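Local atomic coordinates of protein UL16 (Human herpesvirus 5 strain ad169, PDB entry 2WY3), a protein that helps infected cells escape natural killer cells by blocking recognition of the stress ligands ULBP1 and ULBP2 by the activating receptor KLRK1. Residues S8-R13 against L115-G120; E41-D46 against P94-Y99; V109-C114 against R127-L132. All coordinates share one frame; numbering follows the deposited sequence. Where two conformers were deposited one is given.

Contact 1: S8-R13 against L115-G120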
loop_
_atom_site.group_PDB
_atom_site.type_symbol
_atom_site.label_atom_id
_atom_site.label_comp_id
_atom_site.label_asym_id
_atom_site.label_seq_id
_atom_site.Cartn_x
_atom_site.Cartn_y
_atom_site.Cartn_z
ATOM N N SER B 8 15.739 13.460 -19.705
ATOM C CA SER B 8 16.575 12.267 -19.848
ATOM C C SER B 8 16.637 11.799 -21.300
ATOM O O SER B 8 17.183 10.731 -21.599
ATOM C CB SER B 8 16.030 11.125 -18.984
ATOM O OG SER B 8 15.862 11.516 -17.629
ATOM N N ASN B 9 16.063 12.591 -22.197
ATOM C CA ASN B 9 16.008 12.236 -23.611
ATOM C C ASN B 9 15.398 10.854 -23.819
ATOM O O ASN B 9 15.798 10.108 -24.715
ATOM C CB ASN B 9 17.401 12.302 -24.244
ATOM C CG ASN B 9 17.348 12.329 -25.760
ATOM O OD1 ASN B 9 16.346 12.734 -26.351
ATOM N ND2 ASN B 9 18.430 11.894 -26.398
ATOM N N SER B 10 14.430 10.509 -22.978
ATOM C CA SER B 10 13.770 9.222 -23.093
ATOM C C SER B 10 12.266 9.419 -23.146
ATOM O O SER B 10 11.570 9.274 -22.143
ATOM C CB SER B 10 14.150 8.316 -21.926
ATOM O OG SER B 10 13.494 7.071 -22.027
ATOM N N THR B 11 11.770 9.770 -24.326
ATOM C CA THR B 11 10.346 9.984 -24.528
ATOM C C THR B 11 9.824 8.931 -25.491
ATOM O O THR B 11 10.527 8.535 -26.418
ATOM C CB THR B 11 10.071 11.382 -25.112
ATOM O OG1 THR B 11 10.541 12.382 -24.198
ATOM C CG2 THR B 11 8.577 11.576 -25.356
ATOM N N CYS B 12 8.601 8.466 -25.270
ATOM C CA CYS B 12 8.037 7.498 -26.178
ATOM C C CYS B 12 6.582 7.828 -26.503
ATOM O O CYS B 12 5.817 8.307 -25.678
ATOM C CB CYS B 12 8.281 6.055 -25.686
ATOM S SG CYS B 12 7.376 5.395 -24.245
ATOM N N ARG B 13 6.232 7.639 -27.769
ATOM C CA ARG B 13 4.854 7.881 -28.188
ATOM C C ARG B 13 4.055 6.606 -27.930
ATOM O O ARG B 13 4.388 5.545 -28.454
ATOM C CB ARG B 13 4.792 8.258 -29.668
ATOM C CG ARG B 13 3.384 8.456 -30.212
ATOM C CD ARG B 13 2.760 9.739 -29.702
ATOM N NE ARG B 13 3.668 10.874 -29.843
ATOM C CZ ARG B 13 3.839 11.564 -30.966
ATOM N NH1 ARG B 13 3.164 11.238 -32.061
ATOM N NH2 ARG B 13 4.690 12.582 -30.995
ATOM N N LEU B 115 3.192 1.342 -17.112
ATOM C CA LEU B 115 4.012 1.715 -18.249
ATOM C C LEU B 115 5.186 2.557 -17.825
ATOM O O LEU B 115 5.084 3.321 -16.871
ATOM C CB LEU B 115 3.191 2.569 -19.227
ATOM C CG LEU B 115 1.877 1.977 -19.740
ATOM C CD1 LEU B 115 1.241 2.946 -20.746
ATOM C CD2 LEU B 115 2.130 0.624 -20.376
ATOM N N ARG B 116 6.285 2.418 -18.556
ATOM C CA ARG B 116 7.440 3.308 -18.422
ATOM C C ARG B 116 8.192 3.367 -19.734
ATOM O O ARG B 116 8.303 2.368 -20.437
ATOM C CB ARG B 116 8.407 2.816 -17.340
ATOM C CG ARG B 116 9.348 3.924 -16.839
ATOM C CD ARG B 116 10.173 3.491 -15.630
ATOM N NE ARG B 116 10.777 4.676 -15.002
ATOM C CZ ARG B 116 11.419 4.669 -13.843
ATOM N NH1 ARG B 116 11.562 3.533 -13.165
ATOM N NH2 ARG B 116 11.921 5.797 -13.365
ATOM N N CYS B 117 8.774 4.523 -20.017
ATOM C CA CYS B 117 9.598 4.689 -21.207
ATOM C C CYS B 117 11.068 4.463 -20.864
ATOM O O CYS B 117 11.590 5.077 -19.940
ATOM C CB CYS B 117 9.395 6.095 -21.770
ATOM S SG CYS B 117 10.229 6.405 -23.332
ATOM N N GLU B 118 11.731 3.581 -21.601
ATOM C CA GLU B 118 13.156 3.363 -21.396
ATOM C C GLU B 118 13.849 3.394 -22.755
ATOM O O GLU B 118 13.426 2.714 -23.693
ATOM C CB GLU B 118 13.414 2.033 -20.685
ATOM C CG GLU B 118 14.901 1.686 -20.590
ATOM C CD GLU B 118 15.163 0.232 -20.224
ATOM O OE1 GLU B 118 14.241 -0.444 -19.716
ATOM O OE2 GLU B 118 16.301 -0.238 -20.443
ATOM N N ASN B 119 14.897 4.202 -22.870
ATOM C CA ASN B 119 15.599 4.341 -24.138
ATOM C C ASN B 119 14.631 4.618 -25.278
ATOM O O ASN B 119 14.823 4.130 -26.390
ATOM C CB ASN B 119 16.396 3.071 -24.460
ATOM C CG ASN B 119 17.446 2.756 -23.417
ATOM O OD1 ASN B 119 17.739 3.578 -22.545
ATOM N ND2 ASN B 119 18.025 1.556 -23.500
ATOM N N GLY B 120 13.574 5.377 -24.999
ATOM C CA GLY B 120 12.626 5.739 -26.035
ATOM C C GLY B 120 11.733 4.616 -26.533
ATOM O O GLY B 120 11.124 4.731 -27.601
HETATM O O HOH W 1 11.609 7.777 -19.187
#
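The disulfide Cys12–Cys117 pins the N-terminal strand 10-13 to the end of strand 110-118, where the β-hairpin begins to turn. Both cysteines have two conformers; the 3.2 Å between Cys12 SG and Cys117 SG in one pairing of these copies is doubtful and says nothing about the bond. The two strands do not pair edge to edge; their directions differ by 123°, and the gap is spanned by the cysteines, the Ser10 hydroxyl, the turn backbone and a water.

Ser10 sends its hydroxyl into the hairpin. With OG anti to the backbone nitrogen (chi1 179°), it accepts a weak bond from Gly120 N at 3.4 Å, and a small polar residue can enter this bend without crowding it. Asn119 and Gly120 both have positive phi and fit a type I' turn, the tight connection of a two-residue hairpin, to which asparagine and glycine are well suited. Gly120 CA also makes a C-H...O contact of 3.5 Å with Thr11 O. A water lies 2.8 Å from Cys117 O and makes a weaker contact of 3.3 Å with Ser10 O. Ahead of this, Asn9 and Ser10 both face Ser5 in a G1 bulge, Asn9 taking the positive-phi place. Cys12 pairs through its backbone with Leu3, and its side chain also touches Thr122 on the returning hairpin strand.

Contact 2: E41-D46 against P94-Y99. With NAG (2-acetamido-2-deoxy-beta-D-glucopyranose), chain I; NAG (2-acetamido-2-deoxy-beta-D-glucopyranose), chain K.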
loop_
_atom_site.group_PDB
_atom_site.type_symbol
_atom_site.label_atom_id
_atom_site.label_comp_id
_atom_site.label_asym_id
_atom_site.label_seq_id
_atom_site.Cartn_x
_atom_site.Cartn_y
_atom_site.Cartn_z
ATOM N N GLU B 41 11.430 2.894 -9.440
ATOM C CA GLU B 41 12.604 3.508 -8.820
ATOM C C GLU B 41 13.087 4.713 -9.622
ATOM O O GLU B 41 12.967 4.735 -10.849
ATOM C CB GLU B 41 13.732 2.469 -8.715
ATOM C CG GLU B 41 13.299 1.263 -7.899
ATOM C CD GLU B 41 14.339 0.171 -7.814
ATOM O OE1 GLU B 41 14.665 -0.426 -8.860
ATOM O OE2 GLU B 41 14.807 -0.102 -6.689
ATOM N N ASN B 42 13.578 5.715 -8.894
ATOM C CA ASN B 42 14.261 6.877 -9.464
ATOM C C ASN B 42 13.473 7.632 -10.537
ATOM O O ASN B 42 13.995 7.967 -11.603
ATOM C CB ASN B 42 15.642 6.475 -9.983
ATOM C CG ASN B 42 16.640 6.238 -8.859
ATOM O OD1 ASN B 42 16.302 6.346 -7.679
ATOM N ND2 ASN B 42 17.878 5.922 -9.223
ATOM N N VAL B 43 12.214 7.909 -10.233
ATOM C CA VAL B 43 11.358 8.693 -11.112
ATOM C C VAL B 43 11.831 10.140 -11.095
ATOM O O VAL B 43 12.027 10.710 -10.026
ATOM C CB VAL B 43 9.890 8.621 -10.655
ATOM C CG1 VAL B 43 9.007 9.528 -11.517
ATOM C CG2 VAL B 43 9.397 7.177 -10.728
ATOM N N THR B 44 12.035 10.745 -12.263
ATOM C CA THR B 44 12.460 12.146 -12.280
ATOM C C THR B 44 11.262 13.082 -12.278
ATOM O O THR B 44 10.153 12.673 -12.594
ATOM C CB THR B 44 13.352 12.484 -13.492
ATOM O OG1 THR B 44 12.625 12.250 -14.702
ATOM C CG2 THR B 44 14.607 11.628 -13.485
ATOM N N GLU B 45 11.500 14.349 -11.941
ATOM C CA GLU B 45 10.417 15.321 -11.829
ATOM C C GLU B 45 9.553 15.410 -13.079
ATOM O O GLU B 45 8.337 15.530 -12.984
ATOM C CB GLU B 45 10.971 16.710 -11.491
ATOM C CG GLU B 45 11.227 16.939 -10.020
ATOM C CD GLU B 45 11.604 18.379 -9.728
ATOM O OE1 GLU B 45 10.992 19.287 -10.332
ATOM O OE2 GLU B 45 12.510 18.601 -8.899
ATOM N N ASP B 46 10.175 15.357 -14.253
ATOM C CA ASP B 46 9.422 15.542 -15.489
ATOM C C ASP B 46 8.941 14.232 -16.109
ATOM O O ASP B 46 8.298 14.239 -17.150
ATOM C CB ASP B 46 10.232 16.361 -16.503
ATOM C CG ASP B 46 11.347 15.554 -17.165
ATOM O OD1 ASP B 46 11.605 14.400 -16.754
ATOM O OD2 ASP B 46 11.967 16.082 -18.110
ATOM N N PRO B 94 13.903 5.475 -2.484
ATOM C CA PRO B 94 13.563 6.380 -3.592
ATOM C C PRO B 94 12.622 5.735 -4.595
ATOM O O PRO B 94 12.989 5.551 -5.755
ATOM C CB PRO B 94 14.914 6.626 -4.284
ATOM C CG PRO B 94 15.951 6.043 -3.393
ATOM C CD PRO B 94 15.287 4.985 -2.582
ATOM N N VAL B 95 11.425 5.400 -4.142
ATOM C CA VAL B 95 10.464 4.645 -4.929
ATOM C C VAL B 95 9.162 5.421 -5.017
ATOM O O VAL B 95 8.674 5.940 -4.006
ATOM C CB VAL B 95 10.168 3.301 -4.238
ATOM C CG1 VAL B 95 9.039 2.549 -4.961
ATOM C CG2 VAL B 95 11.443 2.455 -4.170
ATOM N N THR B 96 8.592 5.479 -6.216
ATOM C CA THR B 96 7.240 5.986 -6.387
ATOM C C THR B 96 6.349 4.791 -6.706
ATOM O O THR B 96 6.695 3.979 -7.544
ATOM C CB THR B 96 7.169 6.967 -7.570
ATOM O OG1 THR B 96 8.033 8.082 -7.316
ATOM C CG2 THR B 96 5.743 7.464 -7.762
ATOM N N LYS B 97 5.214 4.672 -6.027
ATOM C CA LYS B 97 4.275 3.606 -6.361
ATOM C C LYS B 97 3.040 4.207 -7.005
ATOM O O LYS B 97 2.538 5.240 -6.549
ATOM C CB LYS B 97 3.866 2.850 -5.102
ATOM C CG LYS B 97 4.940 1.915 -4.571
ATOM C CD LYS B 97 4.544 1.377 -3.204
ATOM C CE LYS B 97 5.506 0.298 -2.734
ATOM N NZ LYS B 97 5.242 -0.049 -1.313
ATOM N N LEU B 98 2.554 3.569 -8.065
ATOM C CA LEU B 98 1.272 3.950 -8.642
ATOM C C LEU B 98 0.220 2.948 -8.169
ATOM O O LEU B 98 0.368 1.739 -8.374
ATOM C CB LEU B 98 1.341 3.941 -10.174
ATOM C CG LEU B 98 2.253 4.961 -10.860
ATOM C CD1 LEU B 98 1.937 5.031 -12.348
ATOM C CD2 LEU B 98 2.104 6.339 -10.220
ATOM N N TYR B 99 -0.842 3.451 -7.548
ATOM C CA TYR B 99 -1.914 2.605 -7.032
ATOM C C TYR B 99 -3.142 2.716 -7.900
ATOM O O TYR B 99 -3.628 3.817 -8.148
ATOM C CB TYR B 99 -2.317 3.050 -5.620
ATOM C CG TYR B 99 -1.338 2.681 -4.548
ATOM C CD1 TYR B 99 -1.596 1.618 -3.686
ATOM C CD2 TYR B 99 -0.152 3.391 -4.387
ATOM C CE1 TYR B 99 -0.705 1.274 -2.690
ATOM C CE2 TYR B 99 0.752 3.046 -3.391
ATOM C CZ TYR B 99 0.463 1.983 -2.547
ATOM O OH TYR B 99 1.349 1.623 -1.562
HETATM C C1 NAG I . 18.668 5.741 -8.034
HETATM C C2 NAG I . 19.319 4.390 -8.308
HETATM C C3 NAG I . 20.424 4.067 -7.312
HETATM C C4 NAG I . 21.351 5.259 -7.129
HETATM C C5 NAG I . 20.544 6.509 -6.804
HETATM C C6 NAG I . 21.456 7.717 -6.629
HETATM C C7 NAG I . 18.081 2.521 -9.242
HETATM C C8 NAG I . 17.404 1.231 -8.888
HETATM N N2 NAG I . 18.303 3.360 -8.236
HETATM O O3 NAG I . 21.164 2.958 -7.773
HETATM O O4 NAG I . 22.256 5.000 -6.079
HETATM O O5 NAG I . 19.612 6.772 -7.835
HETATM O O6 NAG I . 22.017 8.058 -7.879
HETATM O O7 NAG I . 18.401 2.767 -10.405
HETATM C C1 NAG K . 7.189 19.825 -9.866
HETATM C C2 NAG K . 7.757 20.924 -10.767
HETATM C C3 NAG K . 8.360 22.048 -9.939
HETATM C C4 NAG K . 7.303 22.566 -8.982
HETATM C C5 NAG K . 6.792 21.424 -8.112
HETATM C C6 NAG K . 5.684 21.914 -7.189
HETATM C C7 NAG K . 8.537 20.382 -12.997
HETATM C C8 NAG K . 9.701 20.007 -13.863
HETATM N N2 NAG K . 8.751 20.396 -11.684
HETATM O O3 NAG K . 8.801 23.097 -10.771
HETATM O O4 NAG K . 7.861 23.578 -8.174
HETATM O O5 NAG K . 6.301 20.351 -8.894
HETATM O O6 NAG K . 5.416 20.923 -6.223
HETATM O O7 NAG K . 7.449 20.655 -13.502
HETATM O O HOH W 2 11.035 7.353 -7.584
#
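Val43 lays its CG2 methyl against Thr96, 3.8 Å from OG1, the two side chains crossing at about a right angle. The Thr96 hydroxyl, turned anti to its own carbonyl carbon (chi1 -61°), still reaches a water 3.1 Å away. That water accepts from Val43 N at 3.0 Å and donates to Pro94 O, so one molecule joins the loop backbone to the strand where direct pairing ends.

The last direct bond lies beside it: Asn42 N donates to Pro94 O at 3.2 Å, nearly straight at the hydrogen (173°). One residue back, Glu41 faces Val95 as a non-hydrogen-bonded antiparallel pair, and the aliphatic Glu41 CG rests 4.3 Å from Val95 CG2. Strand 34-41 thus runs out against strand 95-102, and Asn42, at positive phi, bends the chain away. Proline suits the start of the facing strand: lacking an N-H it cannot donate there, yet its carbonyl still accepts from Asn42 N and the water. Farther along, Tyr99 hydrogen-bonds an acidic side chain of the other protein chain.

Asn42 opens the sequon Asn42-Val43-Thr44, and its ND2 is joined to C1 of an N-acetylglucosamine by a 1.4 Å bond. The sugar's acetyl methyl C8 comes 3.2 Å from Glu41 OE1. Glu45 OE1 accepts from N2 of a second N-acetylglucosamine at 2.8 Å. With ND2 bonded to the sugar, Asn42 meets the strand through its backbone N-H and through OD1 beside the Pro94 ring, consistent with a glycan that extends from the loop while the backbone bond stays intact.

Contact 3: V109-C114 against R127-L132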
loop_
_atom_site.group_PDB
_atom_site.type_symbol
_atom_site.label_atom_id
_atom_site.label_comp_id
_atom_site.label_asym_id
_atom_site.label_seq_id
_atom_site.Cartn_x
_atom_site.Cartn_y
_atom_site.Cartn_z
ATOM N N VAL B 109 -13.005 -5.517 -15.593
ATOM C CA VAL B 109 -12.204 -6.710 -15.877
ATOM C C VAL B 109 -11.347 -6.463 -17.121
ATOM O O VAL B 109 -11.749 -5.741 -18.040
ATOM C CB VAL B 109 -13.076 -7.988 -16.078
ATOM C CG1 VAL B 109 -13.597 -8.510 -14.726
ATOM C CG2 VAL B 109 -14.222 -7.720 -17.056
ATOM N N GLY B 110 -10.150 -7.038 -17.143
ATOM C CA GLY B 110 -9.259 -6.812 -18.263
ATOM C C GLY B 110 -7.806 -6.826 -17.840
ATOM O O GLY B 110 -7.429 -7.599 -16.963
ATOM N N ARG B 111 -7.004 -5.992 -18.491
ATOM C CA ARG B 111 -5.540 -6.029 -18.334
ATOM C C ARG B 111 -5.054 -4.645 -17.958
ATOM O O ARG B 111 -5.352 -3.682 -18.671
ATOM C CB ARG B 111 -4.925 -6.431 -19.677
ATOM C CG ARG B 111 -3.458 -6.868 -19.643
ATOM C CD ARG B 111 -2.970 -7.207 -21.062
ATOM N NE ARG B 111 -2.556 -6.005 -21.774
ATOM C CZ ARG B 111 -2.989 -5.643 -22.975
ATOM N NH1 ARG B 111 -3.859 -6.403 -23.642
ATOM N NH2 ARG B 111 -2.539 -4.515 -23.508
ATOM N N TYR B 112 -4.316 -4.539 -16.849
ATOM C CA TYR B 112 -3.766 -3.261 -16.386
ATOM C C TYR B 112 -2.253 -3.307 -16.548
ATOM O O TYR B 112 -1.592 -4.131 -15.912
ATOM C CB TYR B 112 -4.141 -2.991 -14.910
ATOM C CG TYR B 112 -5.636 -2.749 -14.742
ATOM C CD1 TYR B 112 -6.141 -1.452 -14.658
ATOM C CD2 TYR B 112 -6.537 -3.814 -14.707
ATOM C CE1 TYR B 112 -7.513 -1.221 -14.526
ATOM C CE2 TYR B 112 -7.916 -3.586 -14.575
ATOM C CZ TYR B 112 -8.387 -2.293 -14.491
ATOM O OH TYR B 112 -9.751 -2.070 -14.372
ATOM N N ASP B 113 -1.722 -2.442 -17.407
ATOM C CA ASP B 113 -0.294 -2.436 -17.735
ATOM C C ASP B 113 0.352 -1.179 -17.158
ATOM O O ASP B 113 0.014 -0.069 -17.569
ATOM C CB ASP B 113 -0.082 -2.451 -19.259
ATOM C CG ASP B 113 -0.456 -3.787 -19.897
ATOM O OD1 ASP B 113 -0.182 -4.834 -19.286
ATOM O OD2 ASP B 113 -1.025 -3.800 -21.007
ATOM N N CYS B 114 1.278 -1.350 -16.220
ATOM C CA CYS B 114 2.028 -0.212 -15.685
ATOM C C CYS B 114 3.176 0.105 -16.614
ATOM O O CYS B 114 4.035 -0.742 -16.863
ATOM C CB CYS B 114 2.554 -0.514 -14.292
ATOM S SG CYS B 114 1.161 -0.592 -13.121
ATOM N N ARG B 127 2.125 -6.245 -15.246
ATOM C CA ARG B 127 0.839 -6.445 -15.902
ATOM C C ARG B 127 -0.057 -7.225 -14.958
ATOM O O ARG B 127 0.347 -8.253 -14.410
ATOM C CB ARG B 127 1.025 -7.221 -17.210
ATOM C CG ARG B 127 -0.285 -7.801 -17.792
ATOM C CD ARG B 127 0.003 -8.426 -19.152
ATOM N NE ARG B 127 0.302 -7.405 -20.157
ATOM C CZ ARG B 127 0.839 -7.655 -21.347
ATOM N NH1 ARG B 127 1.179 -8.897 -21.688
ATOM N NH2 ARG B 127 1.048 -6.656 -22.192
ATOM N N LEU B 128 -1.272 -6.721 -14.746
ATOM C CA LEU B 128 -2.229 -7.412 -13.893
ATOM C C LEU B 128 -3.480 -7.711 -14.702
ATOM O O LEU B 128 -4.070 -6.804 -15.289
ATOM C CB LEU B 128 -2.600 -6.541 -12.688
ATOM C CG LEU B 128 -3.821 -7.041 -11.917
ATOM C CD1 LEU B 128 -3.464 -8.350 -11.179
ATOM C CD2 LEU B 128 -4.336 -5.957 -10.955
ATOM N N TYR B 129 -3.863 -8.985 -14.749
ATOM C CA TYR B 129 -5.160 -9.355 -15.303
ATOM C C TYR B 129 -6.180 -9.411 -14.172
ATOM O O TYR B 129 -5.903 -9.966 -13.108
ATOM C CB TYR B 129 -5.077 -10.722 -15.971
ATOM C CG TYR B 129 -4.363 -10.717 -17.306
ATOM C CD1 TYR B 129 -5.026 -10.328 -18.466
ATOM C CD2 TYR B 129 -3.039 -11.136 -17.408
ATOM C CE1 TYR B 129 -4.383 -10.351 -19.697
ATOM C CE2 TYR B 129 -2.378 -11.157 -18.649
ATOM C CZ TYR B 129 -3.066 -10.759 -19.778
ATOM O OH TYR B 129 -2.443 -10.762 -21.005
ATOM N N VAL B 130 -7.360 -8.845 -14.419
ATOM C CA VAL B 130 -8.451 -8.811 -13.441
ATOM C C VAL B 130 -9.650 -9.564 -14.001
ATOM O O VAL B 130 -10.068 -9.318 -15.136
ATOM C CB VAL B 130 -8.854 -7.366 -13.137
ATOM C CG1 VAL B 130 -10.138 -7.319 -12.304
ATOM C CG2 VAL B 130 -7.685 -6.629 -12.444
ATOM N N ARG B 131 -10.182 -10.491 -13.209
ATOM C CA ARG B 131 -11.313 -11.317 -13.622
ATOM C C ARG B 131 -12.373 -11.264 -12.537
ATOM O O ARG B 131 -12.067 -10.943 -11.407
ATOM C CB ARG B 131 -10.849 -12.757 -13.820
ATOM C CG ARG B 131 -9.820 -12.893 -14.934
ATOM C CD ARG B 131 -10.506 -12.617 -16.280
ATOM N NE ARG B 131 -9.607 -12.873 -17.410
ATOM C CZ ARG B 131 -8.924 -11.936 -18.061
ATOM N NH1 ARG B 131 -9.013 -10.650 -17.703
ATOM N NH2 ARG B 131 -8.133 -12.288 -19.070
ATOM N N LEU B 132 -13.620 -11.567 -12.886
ATOM C CA LEU B 132 -14.666 -11.640 -11.878
ATOM C C LEU B 132 -14.376 -12.811 -10.949
ATOM O O LEU B 132 -13.619 -13.717 -11.301
ATOM C CB LEU B 132 -16.031 -11.825 -12.545
ATOM C CG LEU B 132 -16.483 -10.735 -13.520
ATOM C CD1 LEU B 132 -17.855 -11.084 -14.093
ATOM C CD2 LEU B 132 -16.528 -9.384 -12.828
#
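Asp113 and Arg127 meet across two antiparallel strands in a nearly straight salt bridge: Arg127 NE reaches OD1 of Asp113 at 2.8 Å, angle 171°, on the syn side of the carboxylate and in the guanidinium plane. The other oxygen, Asp113 OD2, is held from its own strand by Arg111, side-on, with NE at 2.8 Å and NH2 at 3.0 Å. Three bonds therefore fix the rotation of the buried carboxylate, which probably offsets part of the repulsion between the two guanidinium groups. A bend in Arg111 (chi3 84°) carries its guanidinium round to Asp113 while its CD lies 3.4 Å from Arg127 NE, over a face of that guanidinium. Arg111 CG stands over the Tyr129 ring, 4.0 Å from its centroid, in a CH-pi contact. A long arginine serves well here, greasy along its stem and charged at its end.

This alignment is set by the backbone. Gly110 with Val130 and Tyr112 with Leu128 form hydrogen-bonded pairs, each joined by two N-H...O bonds. Glycine fits at 110 because its backbone angles would press a CB against the preceding carbonyl oxygen. Side chains of these pairs lie on the face away from the salt bridges, which is mostly apolar: Tyr112 CE2 touches Val130 CG2 at 3.7 Å. The Tyr112 hydroxyl bonds Thr108 O and Arg102, and its ring stacks with Phe53. At the far end Val109 CG1 packs on Leu132 CD2, 3.6 Å away.

The two hairpin arms are consistent with an immunoglobulin-like β-sandwich. Strand 49-55 flanks 110-118 and strand 27-31 flanks 121-131; Tyr112 and Leu128 pack on strand 34-41 of the other sheet, tied to Cys114 by its disulfide with Cys38.

How the contacts relate
From the N terminus, strand 10-13 meets the end of strand 110-118, so contact 1 closes a loop of about a hundred residues. Contact 2 is nested within that loop, joining the exit of strand 34-41 to the start of strand 95-102 in the three-stranded sheet. Contact 3 closes the short hairpin 110-118/121-131 in the six-stranded sheet. It crosses contact 1, because their segments alternate along the chain (8-13, 109-114, 115-120, 127-132); both also use strand 110-118. It follows contact 2 in series, with centres about 21 Å apart. Contacts 1 and 2 touch: Arg116 NH2 lies 2.9 Å from Glu41 O, a probable hydrogen bond that links the hairpin strand to the glycan-bearing loop.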